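Local coordinates for interphotoreceptor retinoid-binding protein (Xenopus laevis, PDB 1J7X) that probably binds and carries retinoids between the photoreceptors and the neighbouring pigment epithelium, through a unit with the ClpP/crotonase-like beta-beta-alpha spiral fold, at residues 113-122 / 151-161; 199-207 / 227-235. One frame throughout, in Å; residues are numbered along the deposited sequence.

In the fold
The two contacts come in series along the chain: contact 1 (113-122 with 151-161) closes before contact 2 (199-207 with 227-235) opens. Their centres lie about 18 Å apart, and their nearest atoms stay about 8 Å from each other. Contact 2 pairs strands 204-209 and 231-234 of the mixed sheet. Contact 1 lies beyond strands 108-112 and 142-146 of that sheet, where loops lead into helices 119-137 and 158-163. Helix 216-226 connects the two strands of contact 2, and residues of both contacts pack on it: Phe116 and Leu161, Arg229 and Ala230. Contact 1 thus holds loops beyond the sheet and contact 2 neighbouring strands within it, both against one helix.

Contact 1: 113-122 / 151-161; sequences FDQFADVSVI and VGGSSTAVPLL
Val151 N gives a weak bond to Asp114 O, opening the contact. Gly152 O then takes a firmer one from Phe116 N at 2.8 Å, with the donor well above the carbonyl plane. Gly153 CA passes close to Phe116 O. Ser154 O shares a water with Ala117 O and Ala157 N, so the water ties both loops together. Thr156 is the polar centre. Its OG1 lies between its own backbone N and carbonyl carbon (chi1 60°), facing the start of helix 119-137. There it accepts from Val119 N at 2.6 Å. It also donates to Asp118 OD1 at 2.7 Å, meeting the carboxylate from above its plane. Asp118 is the N-cap of that helix, and its OD2 accepts from Ser120 N and Ser120 OG on opposite faces. An alanine in place of Asp118 would probably leave Ser120 N without its cap and Thr156 OG1 without its acceptor. Beyond this the contact turns apolar. Ala157 CB meets Ile122 CG1 at 3.8 Å, and Val119 CB lies 4.0 Å from Ala157 CB. Val158 CG2 touches Phe116 CD2 at 4.0 Å, the two side chains crossing at about a right angle. Leu160 CD2 slides past Ile122 CG2. Leu161 CD2 reaches Phe116 CE2 at 3.5 Å and also Phe113 CZ. The chemistry thus divides: Thr156 OG1 and Asp118 tie the helix start to the facing loop, with backbone bonds and a water beside them and an apolar patch beyond.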
loop_
_atom_site.group_PDB
_atom_site.type_symbol
_atom_site.label_atom_id
_atom_site.label_comp_id
_atom_site.label_asym_id
_atom_site.label_seq_id
_atom_site.Cartn_x
_atom_site.Cartn_y
_atom_site.Cartn_z
ATOM N N PHE A 113 -9.864 11.949 2.581
ATOM C CA PHE A 113 -10.764 10.936 2.104
ATOM C C PHE A 113 -10.299 9.632 2.777
ATOM O O PHE A 113 -9.114 9.531 3.067
ATOM C CB PHE A 113 -10.914 10.837 0.598
ATOM C CG PHE A 113 -9.624 10.568 -0.149
ATOM C CD1 PHE A 113 -8.666 11.551 -0.274
ATOM C CD2 PHE A 113 -9.375 9.307 -0.641
ATOM C CE1 PHE A 113 -7.546 11.299 -0.929
ATOM C CE2 PHE A 113 -8.242 9.108 -1.354
ATOM C CZ PHE A 113 -7.342 10.059 -1.467
ATOM N N ASP A 114 -11.209 8.729 3.081
ATOM C CA ASP A 114 -10.927 7.612 3.926
ATOM C C ASP A 114 -11.004 6.175 3.288
ATOM O O ASP A 114 -11.009 5.164 4.021
ATOM C CB ASP A 114 -11.840 7.622 5.090
ATOM C CG ASP A 114 -11.734 8.837 5.940
ATOM O OD1 ASP A 114 -10.818 9.636 5.822
ATOM O OD2 ASP A 114 -12.645 9.067 6.787
ATOM N N GLN A 115 -11.130 6.149 1.962
ATOM C CA GLN A 115 -11.099 4.908 1.240
ATOM C C GLN A 115 -10.561 5.166 -0.163
ATOM O O GLN A 115 -10.534 6.290 -0.550
ATOM C CB GLN A 115 -12.505 4.322 1.211
ATOM C CG GLN A 115 -13.484 5.084 0.483
ATOM C CD GLN A 115 -14.798 4.364 0.389
ATOM O OE1 GLN A 115 -15.625 4.433 1.364
ATOM N NE2 GLN A 115 -15.077 3.806 -0.793
ATOM N N PHE A 116 -10.172 4.123 -0.878
ATOM C CA PHE A 116 -9.727 4.172 -2.273
ATOM C C PHE A 116 -10.736 3.216 -2.976
ATOM O O PHE A 116 -10.734 2.048 -2.781
ATOM C CB PHE A 116 -8.303 3.675 -2.419
ATOM C CG PHE A 116 -7.290 4.751 -2.250
ATOM C CD1 PHE A 116 -6.923 5.148 -1.001
ATOM C CD2 PHE A 116 -6.672 5.313 -3.369
ATOM C CE1 PHE A 116 -6.044 6.176 -0.885
ATOM C CE2 PHE A 116 -5.741 6.299 -3.242
ATOM C CZ PHE A 116 -5.421 6.720 -2.004
ATOM N N ALA A 117 -11.573 3.740 -3.799
ATOM C CA ALA A 117 -12.472 2.898 -4.579
ATOM C C ALA A 117 -11.769 2.407 -5.862
ATOM O O ALA A 117 -10.767 2.963 -6.258
ATOM C CB ALA A 117 -13.642 3.713 -4.947
ATOM N N ASP A 118 -12.327 1.372 -6.448
ATOM C CA ASP A 118 -11.809 0.788 -7.649
ATOM C C ASP A 118 -11.843 1.863 -8.779
ATOM O O ASP A 118 -12.689 2.772 -8.764
ATOM C CB ASP A 118 -12.663 -0.414 -8.087
ATOM C CG ASP A 118 -12.091 -1.098 -9.294
ATOM O OD1 ASP A 118 -11.086 -1.827 -9.147
ATOM O OD2 ASP A 118 -12.555 -0.826 -10.426
ATOM N N VAL A 119 -10.924 1.715 -9.712
ATOM C CA VAL A 119 -10.868 2.689 -10.779
ATOM C C VAL A 119 -12.230 2.778 -11.559
ATOM O O VAL A 119 -12.529 3.803 -12.172
ATOM C CB VAL A 119 -9.631 2.486 -11.682
ATOM C CG1 VAL A 119 -9.788 1.258 -12.540
ATOM C CG2 VAL A 119 -9.344 3.750 -12.503
ATOM N N SER A 120 -13.016 1.678 -11.529
ATOM C CA SER A 120 -14.290 1.712 -12.271
ATOM C C SER A 120 -15.263 2.702 -11.630
ATOM O O SER A 120 -16.090 3.286 -12.323
ATOM C CB SER A 120 -14.847 0.327 -12.433
ATOM O OG SER A 120 -15.152 -0.292 -11.191
ATOM N N VAL A 121 -15.148 2.871 -10.311
ATOM C CA VAL A 121 -15.928 3.774 -9.550
ATOM C C VAL A 121 -15.456 5.174 -9.752
ATOM O O VAL A 121 -16.251 6.104 -10.025
ATOM C CB VAL A 121 -15.957 3.380 -8.110
ATOM C CG1 VAL A 121 -16.684 4.472 -7.289
ATOM C CG2 VAL A 121 -16.629 1.948 -7.947
ATOM N N ILE A 122 -14.132 5.382 -9.673
ATOM C CA ILE A 122 -13.580 6.674 -9.854
ATOM C C ILE A 122 -13.910 7.228 -11.200
ATOM O O ILE A 122 -14.119 8.430 -11.337
ATOM C CB ILE A 122 -12.042 6.785 -9.645
ATOM C CG1 ILE A 122 -11.663 6.358 -8.235
ATOM C CG2 ILE A 122 -11.492 8.197 -9.947
ATOM C CD1 ILE A 122 -12.262 7.289 -7.148
ATOM N N VAL A 151 -8.407 3.544 5.248
ATOM C CA VAL A 151 -8.179 2.105 5.320
ATOM C C VAL A 151 -8.074 1.468 3.954
ATOM O O VAL A 151 -7.898 0.277 3.768
ATOM C CB VAL A 151 -9.340 1.425 6.093
ATOM C CG1 VAL A 151 -9.331 2.002 7.505
ATOM C CG2 VAL A 151 -10.680 1.541 5.333
ATOM N N GLY A 152 -7.871 2.307 2.947
ATOM C CA GLY A 152 -7.579 1.858 1.596
ATOM C C GLY A 152 -8.740 1.236 0.851
ATOM O O GLY A 152 -9.906 1.827 0.725
ATOM N N GLY A 153 -8.410 0.142 0.225
ATOM C CA GLY A 153 -9.277 -0.629 -0.731
ATOM C C GLY A 153 -8.454 -1.117 -1.874
ATOM O O GLY A 153 -7.220 -1.379 -1.753
ATOM N N SER A 154 -9.067 -1.169 -3.076
ATOM C CA SER A 154 -8.411 -1.571 -4.295
ATOM C C SER A 154 -7.360 -0.529 -4.679
ATOM O O SER A 154 -7.548 0.687 -4.409
ATOM C CB SER A 154 -9.448 -1.596 -5.407
ATOM O OG SER A 154 -8.775 -1.638 -6.691
ATOM N N SER A 155 -6.259 -0.986 -5.277
ATOM C CA SER A 155 -5.185 -0.081 -5.716
ATOM C C SER A 155 -5.382 0.328 -7.150
ATOM O O SER A 155 -4.530 1.011 -7.692
ATOM C CB SER A 155 -3.757 -0.719 -5.535
ATOM O OG SER A 155 -3.679 -1.028 -4.149
ATOM N N THR A 156 -6.440 -0.126 -7.787
ATOM C CA THR A 156 -6.599 0.147 -9.258
ATOM C C THR A 156 -6.610 1.605 -9.683
ATOM O O THR A 156 -6.172 1.931 -10.753
ATOM C CB THR A 156 -7.877 -0.547 -9.843
ATOM O OG1 THR A 156 -9.079 -0.093 -9.191
ATOM C CG2 THR A 156 -7.823 -2.073 -9.663
ATOM N N ALA A 157 -7.031 2.496 -8.779
ATOM C CA ALA A 157 -7.026 3.957 -9.083
ATOM C C ALA A 157 -5.829 4.698 -8.575
ATOM O O ALA A 157 -5.723 5.865 -8.773
ATOM C CB ALA A 157 -8.249 4.606 -8.536
ATOM N N VAL A 158 -4.842 4.011 -7.950
ATOM C CA VAL A 158 -3.696 4.721 -7.461
ATOM C C VAL A 158 -2.898 5.454 -8.526
ATOM O O VAL A 158 -2.483 6.575 -8.327
ATOM C CB VAL A 158 -2.885 3.778 -6.577
ATOM C CG1 VAL A 158 -1.627 4.377 -6.114
ATOM C CG2 VAL A 158 -3.671 3.412 -5.288
ATOM N N PRO A 159 -2.600 4.796 -9.659
ATOM C CA PRO A 159 -1.870 5.504 -10.681
ATOM C C PRO A 159 -2.553 6.770 -11.162
ATOM O O PRO A 159 -1.936 7.802 -11.352
ATOM C CB PRO A 159 -1.686 4.444 -11.795
ATOM C CG PRO A 159 -1.736 3.105 -11.000
ATOM C CD PRO A 159 -2.806 3.354 -9.909
ATOM N N LEU A 160 -3.842 6.697 -11.346
ATOM C CA LEU A 160 -4.639 7.822 -11.791
ATOM C C LEU A 160 -4.562 8.933 -10.793
ATOM O O LEU A 160 -4.319 10.079 -11.151
ATOM C CB LEU A 160 -6.093 7.354 -12.035
ATOM C CG LEU A 160 -7.004 8.546 -12.477
ATOM C CD1 LEU A 160 -6.461 9.110 -13.755
ATOM C CD2 LEU A 160 -8.458 8.068 -12.679
ATOM N N LEU A 161 -4.762 8.633 -9.507
ATOM C CA LEU A 161 -4.658 9.676 -8.507
ATOM C C LEU A 161 -3.308 10.327 -8.482
ATOM O O LEU A 161 -3.151 11.524 -8.373
ATOM C CB LEU A 161 -5.042 9.143 -7.126
ATOM C CG LEU A 161 -4.879 10.093 -5.971
ATOM C CD1 LEU A 161 -5.752 11.260 -6.159
ATOM C CD2 LEU A 161 -5.221 9.505 -4.575
HETATM O O HOH W 1 -8.091 2.621 -6.187
#

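Contact 2: 199-207 / 227-235; sequences YGSKKGVYV and LSRATIIGE
Strands 204-207 and 231-234 run parallel, their axes 4.8 Å apart at closest and inclined by 33°, with Tyr206 beside Thr231 and Val207 beside Ile232. They are the two strands of a beta-alpha-beta crossover whose helix is 216-226. Three backbone bonds join them: Thr231 N to Val205 O, Val207 N to Thr231 O, and Ile233 N to Val207 O at 2.8 Å. On one face Tyr206 and Thr231 lie side by side and point the same way, Tyr206 CD2 being 3.7 Å from Thr231 CB. Ile233 CD1 reaches the same ring obliquely, and helix 287-296 packs on Tyr206 and Ile233. On the other face Val207 CB meets Ile232 CD1 at 3.6 Å. Ala230 CB touches both Val205 CG1 and Val207 CG2.

Before the strands, Arg229 reaches the loop 200-203. Its CG is anti to the backbone N (chi1 175°), and the chain bends at chi2 and chi3. As modelled, Val205 CG2 lies over one face of the guanidinium and Ser201 O over the centre of the opposite face, but the exact placing of this end is doubtful. One water accepts from Val205 N and donates to Arg229 O at 2.8 Å.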
loop_
_atom_site.group_PDB
_atom_site.type_symbol
_atom_site.label_atom_id
_atom_site.label_comp_id
_atom_site.label_asym_id
_atom_site.label_seq_id
_atom_site.Cartn_x
_atom_site.Cartn_y
_atom_site.Cartn_z
ATOM N N TYR A 199 -2.925 19.090 -9.789
ATOM C CA TYR A 199 -2.367 19.962 -8.793
ATOM C C TYR A 199 -0.966 20.326 -9.263
ATOM O O TYR A 199 -0.438 21.278 -8.859
ATOM C CB TYR A 199 -2.220 19.268 -7.406
ATOM C CG TYR A 199 -2.018 20.250 -6.299
ATOM C CD1 TYR A 199 -2.928 21.246 -6.066
ATOM C CD2 TYR A 199 -0.944 20.201 -5.453
ATOM C CE1 TYR A 199 -2.743 22.131 -5.014
ATOM C CE2 TYR A 199 -0.729 21.136 -4.479
ATOM C CZ TYR A 199 -1.627 22.112 -4.255
ATOM O OH TYR A 199 -1.505 23.002 -3.114
ATOM N N GLY A 200 -0.359 19.486 -10.072
ATOM C CA GLY A 200 0.935 19.772 -10.607
ATOM C C GLY A 200 2.072 19.136 -9.770
ATOM O O GLY A 200 1.882 18.589 -8.713
ATOM N N SER A 201 3.296 19.326 -10.235
ATOM C CA SER A 201 4.468 18.751 -9.545
ATOM C C SER A 201 5.331 19.681 -8.745
ATOM O O SER A 201 6.311 19.181 -8.061
ATOM C CB SER A 201 5.386 18.065 -10.562
ATOM O OG SER A 201 5.953 19.066 -11.443
ATOM N N LYS A 202 4.904 20.942 -8.678
ATOM C CA LYS A 202 5.673 21.988 -7.995
ATOM C C LYS A 202 5.253 22.310 -6.569
ATOM O O LYS A 202 6.057 22.418 -5.684
ATOM C CB LYS A 202 5.667 23.266 -8.837
ATOM C CG LYS A 202 6.075 23.087 -10.289
ATOM C CD LYS A 202 7.526 22.608 -10.485
ATOM C CE LYS A 202 8.490 23.680 -9.970
ATOM N NZ LYS A 202 8.212 25.047 -10.557
ATOM N N LYS A 203 3.986 22.486 -6.307
ATOM C CA LYS A 203 3.534 22.857 -5.017
ATOM C C LYS A 203 3.811 21.775 -3.930
ATOM O O LYS A 203 3.808 20.614 -4.185
ATOM C CB LYS A 203 2.028 23.087 -5.065
ATOM C CG LYS A 203 1.624 24.344 -5.907
ATOM C CD LYS A 203 0.112 24.444 -6.148
ATOM C CE LYS A 203 -0.271 25.764 -7.004
ATOM N NZ LYS A 203 -1.674 25.876 -7.176
ATOM N N GLY A 204 3.996 22.233 -2.752
ATOM C CA GLY A 204 4.276 21.341 -1.647
ATOM C C GLY A 204 3.106 20.425 -1.316
ATOM O O GLY A 204 1.966 20.824 -1.284
ATOM N N VAL A 205 3.416 19.167 -1.078
ATOM C CA VAL A 205 2.457 18.177 -0.745
ATOM C C VAL A 205 2.915 17.391 0.510
ATOM O O VAL A 205 4.080 16.936 0.586
ATOM C CB VAL A 205 2.179 17.200 -1.881
ATOM C CG1 VAL A 205 1.086 16.200 -1.433
ATOM C CG2 VAL A 205 1.729 17.920 -3.162
ATOM N N TYR A 206 2.048 17.326 1.464
ATOM C CA TYR A 206 2.251 16.665 2.746
ATOM C C TYR A 206 1.183 15.619 3.031
ATOM O O TYR A 206 0.010 15.939 3.030
ATOM C CB TYR A 206 2.299 17.700 3.820
ATOM C CG TYR A 206 3.357 18.735 3.538
ATOM C CD1 TYR A 206 3.088 19.819 2.714
ATOM C CD2 TYR A 206 4.674 18.586 4.018
ATOM C CE1 TYR A 206 4.065 20.765 2.368
ATOM C CE2 TYR A 206 5.606 19.507 3.758
ATOM C CZ TYR A 206 5.330 20.597 2.883
ATOM O OH TYR A 206 6.369 21.464 2.578
ATOM N N VAL A 207 1.578 14.321 3.169
ATOM C CA VAL A 207 0.650 13.225 3.383
ATOM C C VAL A 207 0.685 12.761 4.793
ATOM O O VAL A 207 1.760 12.474 5.314
ATOM C CB VAL A 207 0.984 12.056 2.472
ATOM C CG1 VAL A 207 -0.001 10.987 2.646
ATOM C CG2 VAL A 207 0.992 12.535 1.027
ATOM N N LEU A 227 8.720 8.778 -5.037
ATOM C CA LEU A 227 8.871 9.721 -6.131
ATOM C C LEU A 227 9.379 11.082 -5.688
ATOM O O LEU A 227 9.653 12.003 -6.500
ATOM C CB LEU A 227 7.528 9.909 -6.862
ATOM C CG LEU A 227 6.936 8.767 -7.668
ATOM C CD1 LEU A 227 5.447 9.004 -7.933
ATOM C CD2 LEU A 227 7.755 8.672 -9.019
ATOM N N SER A 228 9.648 11.194 -4.413
ATOM C CA SER A 228 10.065 12.449 -3.830
ATOM C C SER A 228 9.044 13.542 -4.134
ATOM O O SER A 228 9.377 14.699 -4.245
ATOM C CB SER A 228 11.516 12.811 -4.328
ATOM O OG SER A 228 12.388 11.727 -3.964
ATOM N N ARG A 229 7.763 13.192 -4.188
ATOM C CA ARG A 229 6.770 14.197 -4.493
ATOM C C ARG A 229 6.263 14.828 -3.227
ATOM O O ARG A 229 5.875 16.006 -3.210
ATOM C CB ARG A 229 5.659 13.539 -5.333
ATOM C CG ARG A 229 4.449 14.515 -5.620
ATOM C CD ARG A 229 4.988 15.698 -6.576
ATOM N NE ARG A 229 5.284 16.793 -5.725
ATOM C CZ ARG A 229 4.524 17.856 -5.553
ATOM N NH1 ARG A 229 3.463 18.113 -6.318
ATOM N NH2 ARG A 229 4.869 18.690 -4.635
ATOM N N ALA A 230 6.029 14.031 -2.156
ATOM C CA ALA A 230 5.585 14.591 -0.941
ATOM C C ALA A 230 6.380 14.142 0.292
ATOM O O ALA A 230 7.058 13.134 0.265
ATOM C CB ALA A 230 4.141 14.172 -0.776
ATOM N N THR A 231 6.183 14.862 1.352
ATOM C CA THR A 231 6.712 14.533 2.656
ATOM C C THR A 231 5.617 13.751 3.404
ATOM O O THR A 231 4.455 14.184 3.451
ATOM C CB THR A 231 7.078 15.791 3.402
ATOM O OG1 THR A 231 8.047 16.572 2.687
ATOM C CG2 THR A 231 7.653 15.470 4.769
ATOM N N ILE A 232 5.975 12.565 3.944
ATOM C CA ILE A 232 5.047 11.765 4.668
ATOM C C ILE A 232 5.196 12.087 6.165
ATOM O O ILE A 232 6.292 12.037 6.745
ATOM C CB ILE A 232 5.355 10.276 4.458
ATOM C CG1 ILE A 232 5.518 9.954 2.967
ATOM C CG2 ILE A 232 4.308 9.390 4.991
ATOM C CD1 ILE A 232 4.254 10.477 2.142
ATOM N N ILE A 233 4.080 12.301 6.837
ATOM C CA ILE A 233 4.067 12.713 8.269
ATOM C C ILE A 233 3.072 11.905 9.067
ATOM O O ILE A 233 1.897 11.772 8.691
ATOM C CB ILE A 233 3.729 14.214 8.375
ATOM C CG1 ILE A 233 4.660 14.978 7.490
ATOM C CG2 ILE A 233 3.713 14.681 9.870
ATOM C CD1 ILE A 233 4.208 16.454 7.371
ATOM N N GLY A 234 3.555 11.326 10.198
ATOM C CA GLY A 234 2.634 10.632 11.064
ATOM C C GLY A 234 3.224 9.336 11.569
ATOM O O GLY A 234 4.392 9.331 11.909
ATOM N N GLU A 235 2.377 8.327 11.694
ATOM C CA GLU A 235 2.786 7.042 12.234
ATOM C C GLU A 235 3.187 6.064 11.106
ATOM O O GLU A 235 2.730 6.134 9.981
ATOM C CB GLU A 235 1.705 6.436 13.044
ATOM C CG GLU A 235 1.239 7.343 14.201
ATOM C CD GLU A 235 -0.005 6.856 14.858
ATOM O OE1 GLU A 235 -0.806 6.062 14.259
ATOM O OE2 GLU A 235 -0.322 7.367 15.983
HETATM O O HOH W 2 6.199 18.413 -1.884
HETATM O O HOH W 3 7.420 17.974 0.543
#